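Probable endonuclease 4 (Thermotoga maritima, PDB 4HNO) probably cleaves phosphodiester bonds at apurinic or apyrimidinic sites in DNA during base excision repair, leaving a 3'-hydroxyl and a 5'-terminal sugar phosphate. Local coordinates at residues L262-P265 and E270-E273. Numbering follows the deposited sequence.
Sequences LETP and EHAE. With MN (manganese (II) ion), chain E.
His271 reaches from the first turn of helix 268-284 to the loop that leaves strand 260-262, and its NE2 donates a hydrogen bond to Thr264 O (2.8 Å). The bond is nearly straight at the hydrogen, 167°, and the oxygen lies close to the imidazole plane, whereas the donor stands above the carbonyl plane. With CG anti to its own carbonyl carbon (chi1 -67°), the His271 ring is carried toward the loop, and chi2 of 150° turns NE2 and CD2 to Thr264. There CD2 lies 3.2 Å from Thr264 OG1, a hydroxyl hydrogen-bonded to Asp274. Leu262 lies alongside, its CB set obliquely 4.3 Å from His271 CD2, while its CD1 meets His271 O at 3.6 Å. Glu270 CB rests 3.7 Å from Pro265 O, a buried carbonyl without a hydrogen-bond partner. Glu263 directs its CB away from the helix and binds manganese through OE1 at 2.1 Å, together with Glu147, Asp181 and His218. One side-chain to backbone hydrogen bond thus ties the helix start to the loop at the C-terminal end of a TIM-barrel strand, which also supplies this metal ligand; because a carbonyl oxygen can only accept, the bond requires the proton on NE2.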
ATOM      1  N   LEU A 262       6.546  -6.146  -1.162  1.00  9.64           N
ATOM      2  CA  LEU A 262       7.567  -5.587  -2.039  1.00 10.20           C
ATOM      3  C   LEU A 262       6.945  -4.905  -3.247  1.00 10.19           C
ATOM      4  O   LEU A 262       6.115  -5.496  -3.939  1.00 11.14           O
ATOM      5  CB  LEU A 262       8.464  -6.709  -2.542  1.00 11.09           C
ATOM      6  CG  LEU A 262       9.236  -7.494  -1.497  1.00 12.69           C
ATOM      7  CD1 LEU A 262       9.665  -8.818  -2.084  1.00 17.86           C
ATOM      8  CD2 LEU A 262      10.422  -6.704  -1.016  1.00 12.92           C
ATOM      9  N   GLU A 263       7.403  -3.683  -3.525  1.00  9.90           N
ATOM     10  CA  GLU A 263       7.099  -2.984  -4.781  1.00 10.08           C
ATOM     11  C   GLU A 263       8.417  -2.597  -5.442  1.00 10.27           C
ATOM     12  O   GLU A 263       8.565  -1.545  -6.056  1.00 10.91           O
ATOM     13  CB  GLU A 263       6.231  -1.759  -4.577  1.00  9.44           C
ATOM     14  CG  GLU A 263       4.971  -1.986  -3.778  1.00  9.56           C
ATOM     15  CD  GLU A 263       4.241  -0.696  -3.555  1.00  9.16           C
ATOM     16  OE1 GLU A 263       4.889   0.228  -2.978  1.00  8.62           O
ATOM     17  OE2 GLU A 263       3.066  -0.573  -3.952  1.00 10.43           O
ATOM     18  N   THR A 264       9.393  -3.473  -5.307  1.00 11.36           N
ATOM     19  CA  THR A 264      10.740  -3.198  -5.759  1.00 11.39           C
ATOM     20  C   THR A 264      10.819  -3.498  -7.263  1.00 12.26           C
ATOM     21  O   THR A 264       9.939  -4.158  -7.824  1.00 13.19           O
ATOM     22  CB  THR A 264      11.728  -4.034  -4.968  1.00 11.96           C
ATOM     23  OG1 THR A 264      11.296  -5.390  -5.041  1.00 13.82           O
ATOM     24  CG2 THR A 264      11.789  -3.615  -3.515  1.00 13.12           C
ATOM     25  N   PRO A 265      11.847  -2.975  -7.936  1.00 13.22           N
ATOM     26  CA  PRO A 265      11.941  -3.181  -9.383  1.00 15.34           C
ATOM     27  C   PRO A 265      11.959  -4.653  -9.759  1.00 17.43           C
ATOM     28  O   PRO A 265      12.525  -5.499  -9.061  1.00 19.79           O
ATOM     29  CB  PRO A 265      13.278  -2.537  -9.737  1.00 17.47           C
ATOM     30  CG  PRO A 265      13.460  -1.480  -8.701  1.00 16.31           C
ATOM     31  CD  PRO A 265      12.881  -2.051  -7.440  1.00 14.08           C
ATOM     32  N   GLU A 270      12.571 -11.460  -9.498  1.00 20.09           N
ATOM     33  CA  GLU A 270      13.310 -10.507  -8.681  1.00 19.10           C
ATOM     34  C   GLU A 270      12.693 -10.423  -7.291  1.00 16.69           C
ATOM     35  O   GLU A 270      13.395 -10.272  -6.287  1.00 15.60           O
ATOM     36  CB  GLU A 270      13.322  -9.127  -9.338  1.00 21.81           C
ATOM     37  CG  GLU A 270      14.249  -9.020 -10.549  1.00 26.47           C
ATOM     38  CD  GLU A 270      13.721  -9.759 -11.764  1.00 32.90           C
ATOM     39  OE1 GLU A 270      14.541 -10.163 -12.616  1.00 39.30           O
ATOM     40  OE2 GLU A 270      12.489  -9.929 -11.879  1.00 32.89           O
ATOM     41  N   HIS A 271      11.370 -10.504  -7.228  1.00 15.65           N
ATOM     42  CA  HIS A 271      10.705 -10.458  -5.943  1.00 14.19           C
ATOM     43  C   HIS A 271      11.009 -11.693  -5.109  1.00 14.60           C
ATOM     44  O   HIS A 271      11.177 -11.574  -3.902  1.00 14.39           O
ATOM     45  CB  HIS A 271       9.212 -10.192  -6.111  1.00 15.12           C
ATOM     46  CG  HIS A 271       8.946  -8.823  -6.634  1.00 14.74           C
ATOM     47  ND1 HIS A 271       7.859  -8.505  -7.419  1.00 15.94           N
ATOM     48  CD2 HIS A 271       9.662  -7.682  -6.510  1.00 16.19           C
ATOM     49  CE1 HIS A 271       7.910  -7.225  -7.740  1.00 16.62           C
ATOM     50  NE2 HIS A 271       8.999  -6.705  -7.207  1.00 16.92           N
ATOM     51  N   ALA A 272      11.122 -12.860  -5.740  1.00 15.53           N
ATOM     52  CA  ALA A 272      11.550 -14.044  -5.021  1.00 15.44           C
ATOM     53  C   ALA A 272      12.951 -13.822  -4.424  1.00 15.64           C
ATOM     54  O   ALA A 272      13.220 -14.217  -3.282  1.00 15.55           O
ATOM     55  CB  ALA A 272      11.544 -15.263  -5.958  1.00 17.59           C
ATOM     56  N   GLU A 273      13.834 -13.203  -5.197  1.00 15.32           N
ATOM     57  CA  GLU A 273      15.166 -12.911  -4.701  1.00 15.84           C
ATOM     58  C   GLU A 273      15.108 -11.936  -3.528  1.00 14.90           C
ATOM     59  O   GLU A 273      15.864 -12.088  -2.563  1.00 15.10           O
ATOM     60  CB  GLU A 273      16.044 -12.351  -5.822  1.00 17.97           C
ATOM     61  CG  GLU A 273      16.456 -13.372  -6.862  1.00 24.28           C
ATOM     62  CD  GLU A 273      17.225 -12.752  -8.017  1.00 33.76           C
ATOM     63  OE1 GLU A 273      17.456 -11.522  -8.007  1.00 35.40           O
ATOM     64  OE2 GLU A 273      17.603 -13.502  -8.942  1.00 42.95           O
TER
HETATM   65 MN    MN E 304       3.923   1.936  -2.195  0.75 11.03          MN
HETATM   66  O   HOH W   1       3.003   2.293  -3.878  0.88  8.73           O